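Local coordinates for protein FAD-binding oxidoreductase (Gulosibacter chungangensis, PDB 7PBG) that uses a covalently bound FAD to oxidise 4-ethylphenol and probably related 4-alkylphenols, dehydrogenating the alkyl side chain to give 4-vinylphenol-type products, at residues 105-110 with 227-232. Residues are numbered along the deposited sequence; the frame is centred on the assembly and turned at random.
Sequences LHLGKR and ICTRMG. With FAD (flavin-adenine dinucleotide), chain C.
Leu107 and Leu105 meet Ile227 in the FAD-binding domain of the PCMH-type fold, where the mixed sheet containing strand 103-106 faces the antiparallel sheet containing strand 226-237. The two backbones do not pair: no hydrogen bond links them, and the closest CA atoms, those of Leu107 and Thr229, are 7.8 Å apart, so the gap is bridged by side chains and by one backbone carbonyl, that of Cys228. The tight part centres on one methyl group. Leu107 CD2 lies 3.7 Å from Ile227 CG2 and 3.4 Å from Cys228 O. Ile227 divides its two branches between the leucines: with CG1 anti to its carbonyl carbon (chi1 -53°) and the branch extended, CD1 reaches to 3.9 Å from Leu105 CD2, the two side chains crossing at about a right angle, and CG2 is left for Leu107. Val67 and Val71 of helix 64-77 and Ala83 of strand 81-84 continue this apolar layer around Ile227. The margin is looser, though still buried: Leu105 touches through that single methyl pair, and Thr229 CG2 stays 4.2 Å from Leu107 CD2. Thr229 directs its hydroxyl to Glu183. Beside the packed methyls sits the adenine of FAD, its N1A/N6A edge bonded by the strand backbone in the manner of a base pair: Cys228 N donates to FAD N1A (3.0 Å, 154°), and FAD N6A donates to Cys228 O at 2.8 Å, with an angle of 153° at the hydrogen. That carbonyl oxygen therefore has the adenine amino group and the methyl carbon Leu107 CD2 as close neighbours.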
ATOM      1  N   LEU A 105      10.713  20.922 -14.981  1.00 18.84           N
ATOM      2  CA  LEU A 105      11.780  19.909 -15.129  1.00 21.39           C
ATOM      3  C   LEU A 105      11.156  18.736 -15.878  1.00 20.94           C
ATOM      4  O   LEU A 105      10.438  18.000 -15.267  1.00 20.57           O
ATOM      5  CB  LEU A 105      12.325  19.444 -13.775  1.00 21.03           C
ATOM      6  CG  LEU A 105      13.323  20.366 -13.095  1.00 26.64           C
ATOM      7  CD1 LEU A 105      12.859  21.809 -13.052  1.00 30.95           C
ATOM      8  CD2 LEU A 105      13.694  19.843 -11.711  1.00 25.83           C
ATOM      9  N   HIS A 106      11.479  18.558 -17.155  1.00 18.98           N
ATOM     10  CA  HIS A 106      11.053  17.355 -17.898  1.00 19.39           C
ATOM     11  C   HIS A 106      12.153  16.294 -17.760  1.00 20.93           C
ATOM     12  O   HIS A 106      13.055  16.244 -18.595  1.00 19.90           O
ATOM     13  CB  HIS A 106      10.701  17.734 -19.320  1.00 19.69           C
ATOM     14  CG  HIS A 106      10.254  16.577 -20.127  1.00 19.06           C
ATOM     15  ND1 HIS A 106      10.260  16.600 -21.475  1.00 21.23           N
ATOM     16  CD2 HIS A 106       9.888  15.344 -19.752  1.00 19.15           C
ATOM     17  CE1 HIS A 106       9.870  15.416 -21.928  1.00 21.82           C
ATOM     18  NE2 HIS A 106       9.621  14.636 -20.892  1.00 21.16           N
ATOM     19  N   LEU A 107      12.024  15.457 -16.741  1.00 20.27           N
ATOM     20  CA  LEU A 107      13.022  14.438 -16.403  1.00 19.77           C
ATOM     21  C   LEU A 107      13.132  13.415 -17.521  1.00 18.52           C
ATOM     22  O   LEU A 107      14.229  12.934 -17.743  1.00 19.30           O
ATOM     23  CB  LEU A 107      12.689  13.778 -15.063  1.00 21.13           C
ATOM     24  CG  LEU A 107      13.334  14.476 -13.862  1.00 26.70           C
ATOM     25  CD1 LEU A 107      12.623  15.750 -13.513  1.00 30.53           C
ATOM     26  CD2 LEU A 107      13.438  13.539 -12.674  1.00 25.66           C
ATOM     27  N   GLY A 108      11.999  13.052 -18.128  1.00 19.94           N
ATOM     28  CA  GLY A 108      11.952  11.891 -19.011  1.00 19.22           C
ATOM     29  C   GLY A 108      12.642  12.160 -20.345  1.00 21.12           C
ATOM     30  O   GLY A 108      12.912  11.190 -21.050  1.00 21.64           O
ATOM     31  N   LYS A 109      12.894  13.408 -20.719  1.00 20.70           N
ATOM     32  CA  LYS A 109      13.538  13.719 -22.023  1.00 24.48           C
ATOM     33  C   LYS A 109      14.861  12.937 -22.088  1.00 22.71           C
ATOM     34  O   LYS A 109      15.106  12.273 -23.130  1.00 23.17           O
ATOM     35  CB  LYS A 109      13.722  15.239 -22.158  1.00 24.89           C
ATOM     36  CG  LYS A 109      14.485  15.713 -23.398  1.00 31.65           C
ATOM     37  CD  LYS A 109      13.692  16.338 -24.489  1.00 36.54           C
ATOM     38  CE  LYS A 109      14.461  16.408 -25.799  1.00 37.07           C
ATOM     39  NZ  LYS A 109      15.183  17.692 -25.938  1.00 38.44           N
ATOM     40  N   ARG A 110      15.701  13.024 -21.033  1.00 19.85           N
ATOM     41  CA  ARG A 110      17.049  12.407 -21.010  1.00 19.69           C
ATOM     42  C   ARG A 110      17.146  11.256 -20.005  1.00 18.85           C
ATOM     43  O   ARG A 110      18.011  10.374 -20.195  1.00 23.21           O
ATOM     44  CB  ARG A 110      18.079  13.480 -20.680  1.00 20.51           C
ATOM     45  CG  ARG A 110      18.078  14.574 -21.728  1.00 21.65           C
ATOM     46  CD  ARG A 110      18.988  15.694 -21.337  1.00 22.10           C
ATOM     47  NE  ARG A 110      20.363  15.233 -21.224  1.00 23.47           N
ATOM     48  CZ  ARG A 110      21.308  15.812 -20.483  1.00 23.31           C
ATOM     49  NH1 ARG A 110      21.036  16.903 -19.797  1.00 24.11           N
ATOM     50  NH2 ARG A 110      22.546  15.345 -20.512  1.00 27.42           N
ATOM     51  N   ILE A 227      11.264  14.874  -5.923  1.00 17.89           N
ATOM     52  CA  ILE A 227      11.417  14.561  -7.370  1.00 17.51           C
ATOM     53  C   ILE A 227      11.968  13.138  -7.521  1.00 17.07           C
ATOM     54  O   ILE A 227      13.084  12.855  -7.115  1.00 17.59           O
ATOM     55  CB  ILE A 227      12.248  15.636  -8.065  1.00 18.60           C
ATOM     56  CG1 ILE A 227      11.676  17.028  -7.811  1.00 21.95           C
ATOM     57  CG2 ILE A 227      12.412  15.293  -9.540  1.00 18.89           C
ATOM     58  CD1 ILE A 227      12.563  18.146  -8.343  1.00 23.76           C
ATOM     59  N   CYS A 228      11.177  12.232  -8.090  1.00 16.81           N
ATOM     60  CA  CYS A 228      11.565  10.832  -8.245  1.00 17.22           C
ATOM     61  C   CYS A 228      12.493  10.665  -9.483  1.00 15.96           C
ATOM     62  O   CYS A 228      12.203  11.232 -10.550  1.00 17.99           O
ATOM     63  CB  CYS A 228      10.349   9.982  -8.445  1.00 18.17           C
ATOM     64  SG  CYS A 228      10.764   8.223  -8.469  1.00 19.55           S
ATOM     65  N   THR A 229      13.625  10.004  -9.282  1.00 18.32           N
ATOM     66  CA  THR A 229      14.629   9.780 -10.357  1.00 17.57           C
ATOM     67  C   THR A 229      14.716   8.296 -10.702  1.00 16.81           C
ATOM     68  O   THR A 229      15.388   7.940 -11.688  1.00 18.28           O
ATOM     69  CB  THR A 229      15.956  10.381  -9.908  1.00 20.57           C
ATOM     70  OG1 THR A 229      16.336   9.738  -8.686  1.00 21.34           O
ATOM     71  CG2 THR A 229      15.832  11.875  -9.706  1.00 20.02           C
ATOM     72  N   ARG A 230      14.086   7.438  -9.935  1.00 18.13           N
ATOM     73  CA  ARG A 230      14.174   5.962 -10.168  1.00 16.91           C
ATOM     74  C   ARG A 230      13.031   5.316  -9.426  1.00 16.86           C
ATOM     75  O   ARG A 230      12.724   5.753  -8.266  1.00 18.01           O
ATOM     76  CB  ARG A 230      15.541   5.433  -9.707  1.00 17.74           C
ATOM     77  CG  ARG A 230      15.768   3.989 -10.147  1.00 18.29           C
ATOM     78  CD  ARG A 230      16.874   3.272  -9.408  1.00 20.43           C
ATOM     79  NE  ARG A 230      18.139   3.927  -9.657  1.00 21.76           N
ATOM     80  CZ  ARG A 230      19.317   3.351  -9.672  1.00 26.27           C
ATOM     81  NH1 ARG A 230      19.436   2.051  -9.443  1.00 24.42           N
ATOM     82  NH2 ARG A 230      20.369   4.094  -9.961  1.00 24.30           N
ATOM     83  N   MET A 231      12.412   4.279 -10.004  1.00 19.14           N
ATOM     84  CA  MET A 231      11.277   3.609  -9.363  1.00 18.59           C
ATOM     85  C   MET A 231      11.265   2.136  -9.758  1.00 18.00           C
ATOM     86  O   MET A 231      11.481   1.839 -10.962  1.00 16.38           O
ATOM     87  CB  MET A 231       9.946   4.226  -9.773  1.00 18.39           C
ATOM     88  CG  MET A 231       8.754   3.634  -9.034  1.00 20.97           C
ATOM     89  SD  MET A 231       7.210   4.301  -9.651  1.00 19.88           S
ATOM     90  CE  MET A 231       7.138   5.735  -8.582  1.00 21.69           C
ATOM     91  N   GLY A 232      11.105   1.259  -8.762  1.00 17.23           N
ATOM     92  CA  GLY A 232      10.856  -0.155  -9.076  1.00 15.41           C
ATOM     93  C   GLY A 232       9.382  -0.367  -9.353  1.00 17.39           C
ATOM     94  O   GLY A 232       8.521   0.247  -8.654  1.00 16.64           O
TER
HETATM   95  PA  FAD C 601       3.486  12.788 -15.822  1.00 17.83           P
HETATM   96  O1A FAD C 601       2.743  13.894 -16.498  1.00 19.12           O
HETATM   97  O2A FAD C 601       4.963  12.638 -16.095  1.00 18.25           O
HETATM   98  O5B FAD C 601       3.301  12.959 -14.274  1.00 16.85           O
HETATM   99  C5B FAD C 601       2.038  13.260 -13.697  1.00 16.90           C
HETATM  100  C4B FAD C 601       2.290  14.009 -12.411  1.00 18.48           C
HETATM  101  O4B FAD C 601       2.988  13.162 -11.452  1.00 18.57           O
HETATM  102  C3B FAD C 601       3.181  15.256 -12.520  1.00 18.55           C
HETATM  103  O3B FAD C 601       2.435  16.391 -12.953  1.00 20.59           O
HETATM  104  C2B FAD C 601       3.790  15.351 -11.112  1.00 17.53           C
HETATM  105  O2B FAD C 601       2.859  15.966 -10.241  1.00 19.38           O
HETATM  106  C1B FAD C 601       4.009  13.879 -10.778  1.00 18.00           C
HETATM  107  N9A FAD C 601       5.283  13.351 -11.192  1.00 19.11           N
HETATM  108  C8A FAD C 601       5.519  12.622 -12.315  1.00 18.78           C
HETATM  109  N7A FAD C 601       6.765  12.262 -12.414  1.00 19.27           N
HETATM  110  C5A FAD C 601       7.394  12.835 -11.334  1.00 17.77           C
HETATM  111  C6A FAD C 601       8.712  12.768 -10.872  1.00 18.35           C
HETATM  112  N6A FAD C 601       9.691  12.142 -11.537  1.00 18.32           N
HETATM  113  N1A FAD C 601       9.000  13.447  -9.738  1.00 20.84           N
HETATM  114  C2A FAD C 601       7.994  14.079  -9.080  1.00 20.42           C
HETATM  115  N3A FAD C 601       6.712  14.176  -9.406  1.00 20.79           N
HETATM  116  C4A FAD C 601       6.478  13.522 -10.562  1.00 18.14           C
HETATM  117  N1  FAD C 601      -4.807   7.644 -16.568  1.00 17.95           N
HETATM  118  C2  FAD C 601      -4.771   6.483 -15.938  1.00 15.61           C
HETATM  119  O2  FAD C 601      -4.148   6.355 -14.853  1.00 16.24           O
HETATM  120  N3  FAD C 601      -5.322   5.376 -16.472  1.00 17.11           N
HETATM  121  C4  FAD C 601      -6.026   5.394 -17.641  1.00 19.16           C
HETATM  122  O4  FAD C 601      -6.451   4.326 -18.123  1.00 23.78           O
HETATM  123  C4X FAD C 601      -6.132   6.597 -18.313  1.00 20.22           C
HETATM  124  N5  FAD C 601      -6.820   6.617 -19.423  1.00 21.11           N
HETATM  125  C5X FAD C 601      -6.897   7.823 -20.075  1.00 19.81           C
HETATM  126  C6  FAD C 601      -7.609   7.865 -21.283  1.00 20.38           C
HETATM  127  C7  FAD C 601      -7.693   9.019 -22.038  1.00 19.88           C
HETATM  128  C7M FAD C 601      -8.460   9.007 -23.344  1.00 20.17           C
HETATM  129  C8  FAD C 601      -7.030  10.175 -21.574  1.00 19.02           C
HETATM  130  C8M FAD C 601      -7.093  11.451 -22.357  1.00 21.45           C
HETATM  131  C9  FAD C 601      -6.356  10.156 -20.370  1.00 19.25           C
HETATM  132  C9A FAD C 601      -6.253   8.985 -19.596  1.00 17.27           C
HETATM  133  N10 FAD C 601      -5.530   8.915 -18.408  1.00 19.66           N
HETATM  134  C10 FAD C 601      -5.436   7.708 -17.731  1.00 18.36           C
HETATM  135  C1' FAD C 601      -4.758  10.073 -17.887  1.00 17.57           C
HETATM  136  C2' FAD C 601      -3.313  10.127 -18.406  1.00 19.28           C
HETATM  137  O2' FAD C 601      -3.256   9.832 -19.843  1.00 21.73           O
HETATM  138  C3' FAD C 601      -2.338   9.131 -17.744  1.00 18.67           C
HETATM  139  O3' FAD C 601      -2.547   9.098 -16.354  1.00 18.55           O
HETATM  140  C4' FAD C 601      -0.848   9.388 -18.007  1.00 18.94           C
HETATM  141  O4' FAD C 601      -0.103   8.172 -17.843  1.00 22.16           O
HETATM  142  C5' FAD C 601      -0.310  10.453 -17.090  1.00 16.78           C
HETATM  143  O5' FAD C 601       0.751  11.199 -17.703  1.00 19.89           O
HETATM  144  P   FAD C 601       2.279  10.775 -17.525  1.00 19.61           P
HETATM  145  O1P FAD C 601       3.069  11.402 -18.636  1.00 19.52           O
HETATM  146  O2P FAD C 601       2.293   9.285 -17.399  1.00 19.17           O
HETATM  147  O3P FAD C 601       2.705  11.418 -16.124  1.00 18.08           O